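Local structure of citrinin polyketide synthase (Monascus purpureus, 5MPT) at residues L76-V79 and P80-P83; E98-L101 and I102-N105; P133-A136 and A137-K140; T317-P321 and W322-I326. The protein builds the keto-aldehyde precursor of citrinin from malonyl-CoA as a non-reducing polyketide synthase, this chain being its C-methylating CMeT domain. One frame throughout, in Å; residues are numbered along the deposited sequence.

Interaction 1: residues L76-V79 and P80-P83; sequences LERV and PYLP
In the helix-turn-helix part of the methyltransferase domain, the loop that runs from strand 75-76 to helix 86-98 carries a short side-chain bridge, Arg78 to Tyr81, over two intervening residues. NE of Arg78 donates to OH of Tyr81 across 2.7 Å in an almost straight bond, with an N-H...O angle of 169°. The phenol oxygen lies in the guanidinium plane at its NE edge, and NE in turn lies in the plane of the tyrosine ring. The two flat groups are nevertheless steeply turned, their planes 70° apart, so they meet edge to edge without stacking. Arg78 reaches this position because its chain is extended from CG to NE, while the Tyr81 ring sits between its own backbone N and carbonyl (chi1 54°) and is thereby swung back along the loop toward the arginine. On the way the ring passes the backbone of Val79: CD2 of Tyr81 is 3.2 Å from O of Val79, an oblique approach. Val79 CG2 is farther off, 4.3 Å from the same CD2, and CB of Val79 packs at 3.5 Å on CD of Pro80. The tyrosine hydroxyl has a second and stronger partner in Glu86, so Arg78, Tyr81 and Glu86 form a polar chain that ties the loop to the start of helix 86-98. Val79 and Tyr81 both lean on Met89 of that helix, Val79 N bonds to the hydroxyl of Tyr93, and at the other end of the loop Leu76 pairs through its backbone with Ile109 of strand 108-111.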
# COMPACT_ATOMS: atom_id res chain seq x y z
N LEU A 76 2.47 29.44 18.02
CA LEU A 76 2.24 29.42 16.59
C LEU A 76 0.75 29.22 16.33
O LEU A 76 0.11 28.36 16.95
CB LEU A 76 3.03 28.28 15.91
CG LEU A 76 4.54 28.26 16.11
CD1 LEU A 76 5.17 27.02 15.48
CD2 LEU A 76 5.14 29.49 15.53
N GLU A 77 0.21 30.02 15.41
CA GLU A 77 -1.18 29.84 15.01
C GLU A 77 -1.30 28.68 14.03
O GLU A 77 -0.37 28.37 13.28
CB GLU A 77 -1.72 31.12 14.39
CG GLU A 77 -1.71 32.31 15.36
CD GLU A 77 -2.53 32.04 16.61
OE1 GLU A 77 -3.72 31.68 16.45
OE2 GLU A 77 -2.00 32.16 17.73
N ARG A 78 -2.44 28.01 14.07
CA ARG A 78 -2.71 26.95 13.13
C ARG A 78 -2.72 27.52 11.72
O ARG A 78 -3.24 28.61 11.48
CB ARG A 78 -4.05 26.27 13.45
CG ARG A 78 -4.15 24.84 13.04
CD ARG A 78 -5.29 24.13 13.77
NE ARG A 78 -5.33 22.70 13.41
CZ ARG A 78 -4.60 21.75 13.99
NH1 ARG A 78 -4.71 20.49 13.58
NH2 ARG A 78 -3.76 22.05 14.97
N VAL A 79 -2.18 26.76 10.76
CA VAL A 79 -2.21 27.19 9.37
C VAL A 79 -3.61 26.99 8.79
O VAL A 79 -4.37 26.16 9.30
CB VAL A 79 -1.15 26.46 8.54
CG1 VAL A 79 0.24 26.89 9.00
CG2 VAL A 79 -1.32 24.98 8.63
N PRO A 80 -3.98 27.71 7.73
CA PRO A 80 -5.26 27.47 7.07
C PRO A 80 -5.25 26.21 6.22
O PRO A 80 -4.23 25.81 5.67
CB PRO A 80 -5.44 28.71 6.19
CG PRO A 80 -4.04 29.21 5.95
CD PRO A 80 -3.31 28.92 7.21
N TYR A 81 -6.43 25.60 6.11
CA TYR A 81 -6.58 24.41 5.28
C TYR A 81 -8.06 24.08 5.20
O TYR A 81 -8.87 24.53 6.02
CB TYR A 81 -5.78 23.21 5.82
CG TYR A 81 -6.07 22.86 7.26
CD1 TYR A 81 -7.15 22.06 7.59
CD2 TYR A 81 -5.23 23.28 8.26
CE1 TYR A 81 -7.41 21.74 8.92
CE2 TYR A 81 -5.48 22.97 9.58
CZ TYR A 81 -6.57 22.20 9.91
OH TYR A 81 -6.77 21.91 11.23
N LEU A 82 -8.40 23.31 4.17
CA LEU A 82 -9.77 22.90 3.93
C LEU A 82 -10.26 21.98 5.05
O LEU A 82 -9.50 21.16 5.54
CB LEU A 82 -9.90 22.17 2.61
CG LEU A 82 -9.78 22.97 1.31
CD1 LEU A 82 -9.62 22.01 0.14
CD2 LEU A 82 -10.99 23.87 1.10
N PRO A 83 -11.52 22.09 5.46
CA PRO A 83 -12.02 21.21 6.52
C PRO A 83 -11.77 19.73 6.27
O PRO A 83 -11.56 19.00 7.24
CB PRO A 83 -13.52 21.52 6.57
CG PRO A 83 -13.72 22.66 5.58
CD PRO A 83 -12.42 23.24 5.29

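Interaction 2: residues E98-L101 and I102-N105; sequences EARL and IDIN
Arg100 and Asp103 meet at an angle, the guanidinium and carboxylate planes turned 41° against each other, and one carboxylate oxygen takes both terminal nitrogens in place of a two-by-two pairing. NH2 of Arg100 gives the stronger bond, 2.7 Å to OD1 of Asp103 with an N-H...O angle of 156°; it lies close to the guanidinium plane and uses the syn lone pair of OD1. NH1 of Arg100 adds a weak bond of 3.1 Å to the same OD1. A further weak bond, also 3.1 Å, runs from NH1 of Arg100 to the backbone O of Ile102, which likewise lies at the guanidinium edge. The arginine starts out pointing away from the strand, and its chain, folded at chi2 and chi3, brings the end back over the turn.

That turn is a Schellman motif closing helix 86-98, and Arg100, at positive phi, is the first residue whose backbone angles leave the helical region; strand 102-105 follows directly. NH1 of Arg100 also bonds to O of Glu97, in the last turn of the helix. Leu101 and Ile102 are buried and reach helix 86-98 at Leu96, Leu101 also packing on Val53 and Val57 of helix 40-62.

One guanidinium thus joins the end of a helix, a strand carbonyl and an acidic side chain. The salt bridge probably offsets the two charges near the surface, and the neighbouring arginine probably helps keep Asp103 ionised; within the buried part, by contrast, the Ile102 N-H finds no partner.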
# COMPACT_ATOMS: atom_id res chain seq x y z
N GLU A 98 7.04 15.13 16.19
CA GLU A 98 8.02 14.05 16.25
C GLU A 98 9.40 14.53 15.82
O GLU A 98 10.41 14.03 16.32
CB GLU A 98 7.57 12.86 15.40
CG GLU A 98 6.41 12.08 15.98
CD GLU A 98 5.85 11.04 15.00
OE1 GLU A 98 4.69 10.62 15.17
OE2 GLU A 98 6.58 10.66 14.06
N ALA A 99 9.46 15.47 14.88
CA ALA A 99 10.72 16.06 14.43
C ALA A 99 11.25 17.08 15.43
O ALA A 99 12.32 17.65 15.19
CB ALA A 99 10.53 16.72 13.07
N ARG A 100 10.51 17.32 16.51
CA ARG A 100 10.92 18.18 17.61
C ARG A 100 11.04 19.64 17.18
O ARG A 100 11.80 20.40 17.78
CB ARG A 100 12.23 17.68 18.23
CG ARG A 100 12.14 16.25 18.78
CD ARG A 100 10.96 16.06 19.75
NE ARG A 100 10.97 17.01 20.87
CZ ARG A 100 10.01 17.89 21.15
NH1 ARG A 100 8.91 17.99 20.41
NH2 ARG A 100 10.15 18.69 22.21
N LEU A 101 10.27 20.05 16.17
CA LEU A 101 10.22 21.46 15.83
C LEU A 101 9.14 22.19 16.60
O LEU A 101 9.27 23.40 16.84
CB LEU A 101 9.96 21.64 14.33
CG LEU A 101 11.06 21.10 13.43
CD1 LEU A 101 10.61 21.19 11.98
CD2 LEU A 101 12.37 21.88 13.65
N ILE A 102 8.07 21.49 16.98
CA ILE A 102 7.00 22.08 17.77
C ILE A 102 6.73 21.18 18.96
O ILE A 102 7.06 19.99 18.97
CB ILE A 102 5.70 22.29 16.97
CG1 ILE A 102 5.13 20.95 16.46
CG2 ILE A 102 5.94 23.29 15.83
CD1 ILE A 102 3.78 21.07 15.77
N ASP A 103 6.14 21.78 19.99
CA ASP A 103 5.46 21.09 21.07
C ASP A 103 3.98 21.40 20.96
O ASP A 103 3.59 22.55 20.70
CB ASP A 103 5.99 21.52 22.44
CG ASP A 103 7.46 21.17 22.65
OD1 ASP A 103 7.84 19.98 22.52
OD2 ASP A 103 8.24 22.11 22.95
N ILE A 104 3.17 20.37 21.12
CA ILE A 104 1.72 20.50 21.08
C ILE A 104 1.20 20.32 22.50
O ILE A 104 1.69 19.47 23.25
CB ILE A 104 1.09 19.47 20.11
CG1 ILE A 104 1.61 19.72 18.69
CG2 ILE A 104 -0.42 19.57 20.14
CD1 ILE A 104 1.25 18.64 17.71
N ASN A 105 0.21 21.13 22.87
CA ASN A 105 -0.48 20.99 24.15
C ASN A 105 -1.96 21.23 23.87
O ASN A 105 -2.45 22.35 24.01
CB ASN A 105 0.07 21.94 25.19
CG ASN A 105 -0.67 21.83 26.50
OD1 ASN A 105 -1.34 20.83 26.77
ND2 ASN A 105 -0.55 22.86 27.34

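Interaction 3: residues P133-A136 and A137-K140; sequences PLHA and AEHK. With EDO (1,2-ethanediol), chain C.
The backbone leaves a short 3-10 turn at 133-134 and enters helix 136-146, where Lys140 N donates to Ala136 O over 2.9 Å at 168°, the first-turn i to i+4 bond, and His139 N adds a weak one to the same oxygen. This N-terminal turn of the helix packs against helices 121-131, 167-178 and 40-62. His135 O faces the His139 ring, standing 3.0 Å above its plane and offset toward the rim nearest ND1; it is a contact with the face, not a hydrogen bond. On the same ring, CB of His135 comes to 3.8 Å from CE1 of His139. Glu138 bends back at chi2 (-100°), bringing its carboxylate beside the His135 backbone, while its oxygens are held by Ser180 and Tyr40. Water joins the pieces twice: one molecule spans Leu134 O and Ala137 N, the other bridges His135 ND1 and OE2 of Glu138. Both that second water and an ethanediol, probably from the crystallisation liquor, lie at the edge of the His135 ring, which also meets Tyr40 edge-to-face. NE2 of His135 donates to O2 of the ethanediol at 3.0 Å and 151°.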
# COMPACT_ATOMS: atom_id res chain seq x y z
N PRO A 133 19.25 5.36 -5.24
CA PRO A 133 18.51 5.34 -6.52
C PRO A 133 17.44 4.27 -6.62
O PRO A 133 16.49 4.43 -7.39
CB PRO A 133 19.62 5.14 -7.56
CG PRO A 133 20.74 4.45 -6.80
CD PRO A 133 20.70 5.05 -5.43
N LEU A 134 17.57 3.15 -5.91
CA LEU A 134 16.55 2.12 -6.03
C LEU A 134 15.24 2.58 -5.41
O LEU A 134 14.18 2.07 -5.79
CB LEU A 134 17.00 0.83 -5.36
CG LEU A 134 18.30 0.26 -5.91
CD1 LEU A 134 18.61 -0.96 -5.12
CD2 LEU A 134 18.17 -0.09 -7.38
N HIS A 135 15.29 3.54 -4.49
CA HIS A 135 14.10 4.04 -3.82
C HIS A 135 13.70 5.40 -4.35
O HIS A 135 12.97 6.13 -3.68
CB HIS A 135 14.33 4.10 -2.30
CG HIS A 135 15.02 2.88 -1.78
ND1 HIS A 135 14.37 1.67 -1.69
CD2 HIS A 135 16.30 2.66 -1.38
CE1 HIS A 135 15.22 0.76 -1.24
NE2 HIS A 135 16.40 1.33 -1.05
N ALA A 136 14.11 5.71 -5.58
CA ALA A 136 13.90 7.04 -6.11
C ALA A 136 12.43 7.39 -6.23
O ALA A 136 12.05 8.55 -5.99
CB ALA A 136 14.58 7.19 -7.48
N ALA A 137 11.59 6.44 -6.62
CA ALA A 137 10.23 6.79 -7.04
C ALA A 137 9.45 7.47 -5.93
O ALA A 137 8.78 8.46 -6.17
CB ALA A 137 9.50 5.54 -7.55
N GLU A 138 9.49 6.93 -4.70
CA GLU A 138 8.70 7.51 -3.62
C GLU A 138 9.27 8.84 -3.17
O GLU A 138 8.53 9.67 -2.62
CB GLU A 138 8.62 6.58 -2.42
CG GLU A 138 9.95 6.15 -1.85
CD GLU A 138 10.33 4.76 -2.30
OE1 GLU A 138 10.20 4.50 -3.52
OE2 GLU A 138 10.77 3.99 -1.43
N HIS A 139 10.55 9.05 -3.38
CA HIS A 139 11.15 10.34 -3.03
C HIS A 139 10.78 11.41 -4.05
O HIS A 139 10.50 12.56 -3.67
CB HIS A 139 12.66 10.13 -2.91
CG HIS A 139 13.00 9.16 -1.84
ND1 HIS A 139 14.10 8.32 -1.89
CD2 HIS A 139 12.33 8.84 -0.71
CE1 HIS A 139 14.11 7.56 -0.80
NE2 HIS A 139 13.04 7.84 -0.08
N LYS A 140 10.76 11.05 -5.33
CA LYS A 140 10.25 11.96 -6.34
C LYS A 140 8.78 12.28 -6.08
O LYS A 140 8.37 13.45 -6.20
CB LYS A 140 10.42 11.37 -7.73
CG LYS A 140 11.84 11.11 -8.18
CD LYS A 140 11.84 10.58 -9.62
CE LYS A 140 13.22 10.24 -10.13
NZ LYS A 140 13.11 9.33 -11.33
C1 EDO C . 20.28 -1.12 -0.27
O1 EDO C . 20.69 -1.04 1.10
C2 EDO C . 19.83 0.26 -0.73
O2 EDO C . 19.07 0.88 0.32
O HOH W 1 11.85 3.47 -6.96
O HOH W 2 11.57 1.34 -1.92

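Interaction 4: residues T317-P321 and W322-I326; sequences TEQVP and WVDFI. With EDO (1,2-ethanediol), chain D.
Against the Trp322 indole, CG1 of Val320 comes in obliquely to within 3.4 Å of CD1 of Trp322, while CG2 of Val323 sits over the centre of one face, 3.4 Å above the ring plane. Val320 and Trp322 lie side by side and point the same way, and the ring NE1 is bonded to Tyr40. The amide of Gln319 and the carboxylate of Asp324 are nearly perpendicular, 88° apart. NE2 of Gln319 donates to OD2 of Asp324 at 2.9 Å and 171°; the acceptor lies in the amide plane, but the donor meets OD2 on its syn side, 33° out of the carboxylate plane. The Gln319 chain, extended beyond CG, carries its amide to Asp324 in the first helical turn.

The helix is 321-327, following strand 309-316 of the mixed methyltransferase sheet, with Val320 as the N-cap residue. Asp324 N bonds to Val320 O at 3.2 Å and Phe325 N to Pro321 O at 2.8 Å. A water takes the Val320 N-H and gives a weak bond to OD2 of Asp324. The other carboxylate oxygen, OD1, accepts from His342 and Trp333, so this buried acid has partners on both oxygens. The Phe325 ring leads away from 317-321 and stacks on Phe149.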
# COMPACT_ATOMS: atom_id res chain seq x y z
N THR A 317 1.27 -2.52 7.18
CA THR A 317 0.79 -2.78 8.52
C THR A 317 1.33 -1.78 9.53
O THR A 317 0.86 -1.76 10.67
CB THR A 317 1.16 -4.23 8.90
OG1 THR A 317 2.52 -4.48 8.51
CG2 THR A 317 0.25 -5.20 8.19
N GLU A 318 2.31 -0.97 9.14
CA GLU A 318 2.85 0.11 9.95
C GLU A 318 2.88 1.39 9.12
O GLU A 318 3.20 1.35 7.92
CB GLU A 318 4.23 -0.29 10.45
CG GLU A 318 4.81 0.51 11.57
CD GLU A 318 6.08 -0.15 12.09
OE1 GLU A 318 7.18 0.33 11.75
OE2 GLU A 318 5.96 -1.18 12.80
N GLN A 319 2.57 2.52 9.75
CA GLN A 319 2.63 3.79 9.03
C GLN A 319 4.08 4.18 8.75
O GLN A 319 5.00 3.87 9.51
CB GLN A 319 1.93 4.90 9.82
CG GLN A 319 0.43 4.76 9.90
CD GLN A 319 -0.19 5.71 10.89
OE1 GLN A 319 -0.77 5.28 11.89
NE2 GLN A 319 -0.06 7.02 10.63
N VAL A 320 4.27 4.84 7.60
CA VAL A 320 5.55 5.34 7.12
C VAL A 320 5.31 6.81 6.81
O VAL A 320 4.33 7.13 6.11
CB VAL A 320 6.01 4.59 5.87
CG1 VAL A 320 7.22 5.27 5.22
CG2 VAL A 320 6.38 3.15 6.25
N PRO A 321 6.15 7.75 7.27
CA PRO A 321 5.77 9.17 7.11
C PRO A 321 5.55 9.60 5.66
O PRO A 321 4.55 10.29 5.39
CB PRO A 321 6.92 9.92 7.79
CG PRO A 321 7.36 8.99 8.85
CD PRO A 321 7.25 7.62 8.25
N TRP A 322 6.43 9.23 4.71
CA TRP A 322 6.22 9.71 3.35
C TRP A 322 4.92 9.19 2.75
O TRP A 322 4.32 9.87 1.92
CB TRP A 322 7.38 9.37 2.42
CG TRP A 322 7.57 7.90 2.01
CD1 TRP A 322 8.46 7.01 2.53
CD2 TRP A 322 6.84 7.18 0.99
NE1 TRP A 322 8.32 5.79 1.90
CE2 TRP A 322 7.34 5.88 0.95
CE3 TRP A 322 5.82 7.53 0.10
CZ2 TRP A 322 6.88 4.94 0.07
CZ3 TRP A 322 5.36 6.60 -0.76
CH2 TRP A 322 5.88 5.31 -0.78
N VAL A 323 4.48 7.99 3.15
CA VAL A 323 3.21 7.46 2.66
C VAL A 323 2.05 8.32 3.15
O VAL A 323 1.19 8.75 2.37
CB VAL A 323 3.05 5.99 3.09
CG1 VAL A 323 1.70 5.43 2.65
CG2 VAL A 323 4.22 5.15 2.54
N ASP A 324 1.98 8.54 4.46
CA ASP A 324 0.97 9.46 4.99
C ASP A 324 1.06 10.83 4.35
O ASP A 324 0.04 11.46 4.04
CB ASP A 324 1.10 9.58 6.50
CG ASP A 324 0.45 8.44 7.22
OD1 ASP A 324 -0.71 8.15 6.86
OD2 ASP A 324 1.06 7.85 8.13
N PHE A 325 2.27 11.35 4.18
CA PHE A 325 2.45 12.72 3.72
C PHE A 325 1.84 12.92 2.34
O PHE A 325 1.26 13.97 2.04
CB PHE A 325 3.93 13.05 3.70
CG PHE A 325 4.26 14.43 3.21
CD1 PHE A 325 3.78 15.55 3.88
CD2 PHE A 325 5.05 14.63 2.09
CE1 PHE A 325 4.09 16.82 3.43
CE2 PHE A 325 5.37 15.90 1.65
CZ PHE A 325 4.85 16.99 2.31
N ILE A 326 1.97 11.91 1.48
CA ILE A 326 1.45 11.98 0.11
C ILE A 326 0.01 11.55 0.06
O ILE A 326 -0.85 12.27 -0.45
CB ILE A 326 2.26 11.10 -0.83
CG1 ILE A 326 3.72 11.55 -0.83
CG2 ILE A 326 1.65 11.11 -2.24
CD1 ILE A 326 4.68 10.61 -1.51
C1 EDO D . -1.98 2.05 11.54
O1 EDO D . -2.95 1.51 12.45
C2 EDO D . -0.97 0.95 11.25
O2 EDO D . -0.67 0.29 12.49
O HOH W 3 1.57 5.37 6.34

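Overall arrangement
The four contacts lie in series along the chain. Interactions 1 and 2 share the helix-turn-helix part and touch, with CD1 of Leu76 3.8 Å from CG2 of Ile102; their centres are 16 Å apart. Interactions 3 and 4 also touch, where CB of Glu138 sits 3.4 Å from CH2 of Trp322, and Tyr40 bonds to both of these residues. This second pair lies near the active site: the side chains of Ala137 and Trp322 are about 9 Å and 7 Å from that of Tyr177, the side chain of Val323 about 7 Å from that of His289 and about 10 Å from S-adenosyl-L-homocysteine. Between the pairs, interactions 2 and 4 come closest, about 6 Å between nearest atoms.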